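Side-chain contacts in toxin-like protein (Paenibacillus larvae subsp. larvae BRL-230010, PDB 5DZQ), which is a C3-like mono-ADP-ribosyltransferase toxin that probably transfers ADP-ribose from NAD+ to a protein acceptor, as its relatives do to Rho GTPases: residues Lys35-Ala38 and Asn39-Glu42; Asn55-Leu58 and Arg59-Gly63. All blocks are in the same frame, centred on the assembly; numbering follows the deposited sequence.

Contact 1 (Lys35-Ala38 and Asn39-Glu42); sequences KLRA and NEKE
The link from helix 29-35 into helix 38-49 is closed by a local N-terminal cap on the protein surface, in which E40 reaches back to the backbone of R37, the N-cap residue. R37 N donates to E40 OE1 at 2.9 Å with an N-H...O angle of 172°, the carboxylate oxygen being met on its anti side. Beyond this cap the regular helical bonds begin, from K41 N to R37 O (3.1 Å) and from E42 N to A38 O. E40 is buried, and OE1 also takes a salt bridge from K84, so one oxygen ties the helix start to the residue just beyond helix 69-83. Two side chains pack beside the cap: L36 CD2 lies 3.7 Å from E40 OE1, and L36 CB lies 3.7 Å from K41 CG, where the extended lysine stem runs past it. On the exposed flank the R37 chain bends at chi3 (56°), turning its guanidinium back toward N39. There NE donates at 3.3 Å to N39 OD1, which sits close to the guanidinium plane, while the amide plane is turned 72° from it.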
loop_
_atom_site.group_PDB
_atom_site.type_symbol
_atom_site.label_atom_id
_atom_site.label_comp_id
_atom_site.label_asym_id
_atom_site.label_seq_id
_atom_site.Cartn_x
_atom_site.Cartn_y
_atom_site.Cartn_z
ATOM N N LYS B 35 9.299 -4.959 26.335
ATOM C CA LYS B 35 8.103 -4.697 27.128
ATOM C C LYS B 35 6.890 -5.475 26.634
ATOM O O LYS B 35 5.886 -5.566 27.332
ATOM C CB LYS B 35 7.778 -3.198 27.129
ATOM C CG LYS B 35 8.679 -2.346 28.021
ATOM C CD LYS B 35 8.050 -0.980 28.282
ATOM C CE LYS B 35 8.788 -0.206 29.368
ATOM N NZ LYS B 35 10.036 0.457 28.882
ATOM N N LEU B 36 6.964 -6.019 25.423
ATOM C CA LEU B 36 5.796 -6.672 24.841
ATOM C C LEU B 36 5.691 -8.151 25.195
ATOM O O LEU B 36 6.696 -8.851 25.345
ATOM C CB LEU B 36 5.805 -6.520 23.323
ATOM C CG LEU B 36 5.724 -5.095 22.784
ATOM C CD1 LEU B 36 5.776 -5.111 21.262
ATOM C CD2 LEU B 36 4.452 -4.420 23.280
ATOM N N ARG B 37 4.456 -8.612 25.330
ATOM C CA ARG B 37 4.169 -10.033 25.430
ATOM C C ARG B 37 4.383 -10.682 24.063
ATOM O O ARG B 37 4.411 -9.989 23.048
ATOM C CB ARG B 37 2.739 -10.253 25.915
ATOM C CG ARG B 37 2.482 -9.712 27.319
ATOM C CD ARG B 37 0.987 -9.564 27.579
ATOM N NE ARG B 37 0.264 -10.819 27.385
ATOM C CZ ARG B 37 0.008 -11.697 28.354
ATOM N NH1 ARG B 37 0.418 -11.460 29.591
ATOM N NH2 ARG B 37 -0.659 -12.811 28.084
ATOM N N ALA B 38 4.526 -12.001 24.035
ATOM C CA ALA B 38 4.751 -12.700 22.773
ATOM C C ALA B 38 3.614 -12.460 21.776
ATOM O O ALA B 38 3.861 -12.296 20.581
ATOM C CB ALA B 38 4.935 -14.192 23.021
ATOM N N ASN B 39 2.374 -12.427 22.264
ATOM C CA ASN B 39 1.220 -12.265 21.379
ATOM C C ASN B 39 1.124 -10.840 20.845
ATOM O O ASN B 39 0.613 -10.620 19.748
ATOM C CB ASN B 39 -0.083 -12.645 22.093
ATOM C CG ASN B 39 -0.506 -11.612 23.134
ATOM O OD1 ASN B 39 0.085 -11.522 24.210
ATOM N ND2 ASN B 39 -1.540 -10.837 22.819
ATOM N N GLU B 40 1.625 -9.884 21.622
ATOM C CA GLU B 40 1.634 -8.476 21.235
ATOM C C GLU B 40 2.633 -8.230 20.117
ATOM O O GLU B 40 2.346 -7.474 19.176
ATOM C CB GLU B 40 1.955 -7.579 22.447
ATOM C CG GLU B 40 0.770 -7.369 23.398
ATOM C CD GLU B 40 1.132 -6.596 24.663
ATOM O OE1 GLU B 40 2.274 -6.725 25.154
ATOM O OE2 GLU B 40 0.261 -5.868 25.181
ATOM N N LYS B 41 3.798 -8.869 20.207
ATOM C CA LYS B 41 4.798 -8.757 19.142
ATOM C C LYS B 41 4.260 -9.323 17.833
ATOM O O LYS B 41 4.461 -8.739 16.774
ATOM C CB LYS B 41 6.096 -9.490 19.497
ATOM C CG LYS B 41 6.793 -9.048 20.779
ATOM C CD LYS B 41 7.990 -9.962 21.068
ATOM C CE LYS B 41 8.526 -9.783 22.484
ATOM N NZ LYS B 41 9.762 -10.591 22.729
ATOM N N GLU B 42 3.615 -10.487 17.913
ATOM C CA GLU B 42 3.013 -11.124 16.748
ATOM C C GLU B 42 1.979 -10.209 16.113
ATOM O O GLU B 42 1.927 -10.041 14.886
ATOM C CB GLU B 42 2.354 -12.454 17.133
ATOM C CG GLU B 42 3.338 -13.571 17.441
ATOM C CD GLU B 42 2.656 -14.809 17.998
ATOM O OE1 GLU B 42 1.441 -14.743 18.297
ATOM O OE2 GLU B 42 3.341 -15.844 18.147
#

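Contact 2 (Asn55-Leu58 and Arg59-Gly63); sequences NTYL and RANEG
With N61 CG set beside its own backbone N and Y57 CG anti to its backbone N (chi1 171°), the amide and the tyrosine ring are brought together near the end of helix 51-60. N61 ND2 lies over one face of the ring, 3.5 Å from Y57 CE1, with the ring and amide planes steeply inclined at 71°, and ND2 also makes a weak hydrogen bond to Y57 O at 3.0 Å. One turn earlier the extended R59 chain runs back along the helix, toward N55, whose CB lies 3.3 Å above one face of the R59 guanidinium, offset toward its rim. The polar ends of these residues are held by partners outside the turn: R59 NE forms a salt bridge with E135, N55 OD1 accepts from Y138 N, and Y57 OH forms a hydrogen bond with D72 OD1.

The backbone terminates in a Schellman motif. G63 N donates to L58 O at 2.7 Å and E62 N to R59 O at 3.2 Å. N61 is the first residue to leave helical geometry, and E62, with phi at 55°, is the C-prime residue of the motif. Regular bonds persist up to A60 N, which meets T56 O at 2.9 Å. The chemistry implies that the reversing main chain takes up L58 O and R59 O, whereas Y57 O depends on weak bonds within these segments, from N61 N and from the N61 side-chain amide.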
loop_
_atom_site.group_PDB
_atom_site.type_symbol
_atom_site.label_atom_id
_atom_site.label_comp_id
_atom_site.label_asym_id
_atom_site.label_seq_id
_atom_site.Cartn_x
_atom_site.Cartn_y
_atom_site.Cartn_z
ATOM N N ASN B 55 -6.822 -0.479 8.749
ATOM C CA ASN B 55 -7.066 0.955 8.631
ATOM C C ASN B 55 -8.314 1.315 7.842
ATOM O O ASN B 55 -8.962 2.320 8.139
ATOM C CB ASN B 55 -5.842 1.635 8.032
ATOM C CG ASN B 55 -4.635 1.553 8.952
ATOM O OD1 ASN B 55 -4.779 1.451 10.163
ATOM N ND2 ASN B 55 -3.445 1.588 8.379
ATOM N N THR B 56 -8.678 0.515 6.841
ATOM C CA THR B 56 -9.901 0.822 6.120
ATOM C C THR B 56 -11.100 0.566 7.055
ATOM O O THR B 56 -12.081 1.307 7.030
ATOM C CB THR B 56 -10.020 0.008 4.800
ATOM O OG1 THR B 56 -9.922 -1.388 5.082
ATOM C CG2 THR B 56 -8.907 0.386 3.856
ATOM N N TYR B 57 -11.011 -0.453 7.905
ATOM C CA TYR B 57 -12.063 -0.694 8.905
ATOM C C TYR B 57 -12.205 0.498 9.866
ATOM O O TYR B 57 -13.313 0.960 10.164
ATOM C CB TYR B 57 -11.782 -1.965 9.714
ATOM C CG TYR B 57 -12.705 -2.167 10.927
ATOM C CD1 TYR B 57 -14.028 -2.555 10.767
ATOM C CD2 TYR B 57 -12.241 -1.974 12.228
ATOM C CE1 TYR B 57 -14.873 -2.748 11.872
ATOM C CE2 TYR B 57 -13.071 -2.158 13.335
ATOM C CZ TYR B 57 -14.385 -2.544 13.154
ATOM O OH TYR B 57 -15.217 -2.725 14.254
ATOM N N LEU B 58 -11.077 0.987 10.356
ATOM C CA LEU B 58 -11.090 2.084 11.322
ATOM C C LEU B 58 -11.621 3.373 10.686
ATOM O O LEU B 58 -12.423 4.102 11.288
ATOM C CB LEU B 58 -9.679 2.293 11.885
ATOM C CG LEU B 58 -9.222 1.193 12.848
ATOM C CD1 LEU B 58 -7.760 1.348 13.174
ATOM C CD2 LEU B 58 -10.051 1.245 14.143
ATOM N N ARG B 59 -11.189 3.646 9.459
ATOM C CA ARG B 59 -11.618 4.851 8.752
ATOM C C ARG B 59 -13.095 4.788 8.385
ATOM O O ARG B 59 -13.789 5.796 8.434
ATOM C CB ARG B 59 -10.777 5.074 7.489
ATOM C CG ARG B 59 -9.355 5.534 7.776
ATOM C CD ARG B 59 -8.591 5.785 6.502
ATOM N NE ARG B 59 -7.157 5.749 6.743
ATOM C CZ ARG B 59 -6.336 4.856 6.201
ATOM N NH1 ARG B 59 -6.814 3.941 5.367
ATOM N NH2 ARG B 59 -5.036 4.890 6.480
ATOM N N ALA B 60 -13.589 3.598 8.046
ATOM C CA ALA B 60 -14.971 3.469 7.621
ATOM C C ALA B 60 -15.908 3.893 8.749
ATOM O O ALA B 60 -16.968 4.460 8.507
ATOM C CB ALA B 60 -15.266 2.048 7.189
ATOM N N ASN B 61 -15.493 3.635 9.984
ATOM C CA ASN B 61 -16.349 3.883 11.137
ATOM C C ASN B 61 -15.873 5.057 11.991
ATOM O O ASN B 61 -16.288 5.209 13.152
ATOM C CB ASN B 61 -16.439 2.613 11.975
ATOM C CG ASN B 61 -16.966 1.439 11.177
ATOM O OD1 ASN B 61 -18.103 1.473 10.698
ATOM N ND2 ASN B 61 -16.148 0.391 11.028
ATOM N N GLU B 62 -15.009 5.881 11.404
ATOM C CA GLU B 62 -14.508 7.089 12.051
ATOM C C GLU B 62 -13.891 6.758 13.399
ATOM O O GLU B 62 -14.130 7.449 14.394
ATOM C CB GLU B 62 -15.631 8.123 12.220
ATOM C CG GLU B 62 -16.140 8.689 10.911
ATOM C CD GLU B 62 -17.177 9.779 11.105
ATOM O OE1 GLU B 62 -17.656 9.957 12.248
ATOM O OE2 GLU B 62 -17.511 10.460 10.113
ATOM N N GLY B 63 -13.133 5.667 13.429
ATOM C CA GLY B 63 -12.336 5.330 14.592
ATOM C C GLY B 63 -13.119 4.733 15.741
ATOM O O GLY B 63 -12.579 4.557 16.830
#

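Contacts 1 and 2 sit at opposite kinds of helix end in consecutive helices: contact 1 starts helix 38-49, contact 2 finishes helix 51-60. Their centres are 24 Å apart and their nearest atoms about 14 Å apart, so they do not touch. Contact 1 is at the surface, with its centre 22 Å from that of the chain; contact 2 is partly buried, at 14 Å. Backbone bonds run through both, but at the start a carboxylate side chain takes up a main-chain N-H, whereas at the end main-chain N-H groups take up carbonyls in a Schellman motif, with the N61 amide as a weak addition. Both also face helix 69-83, through L36 in contact 1 and Y57 and L58 in contact 2.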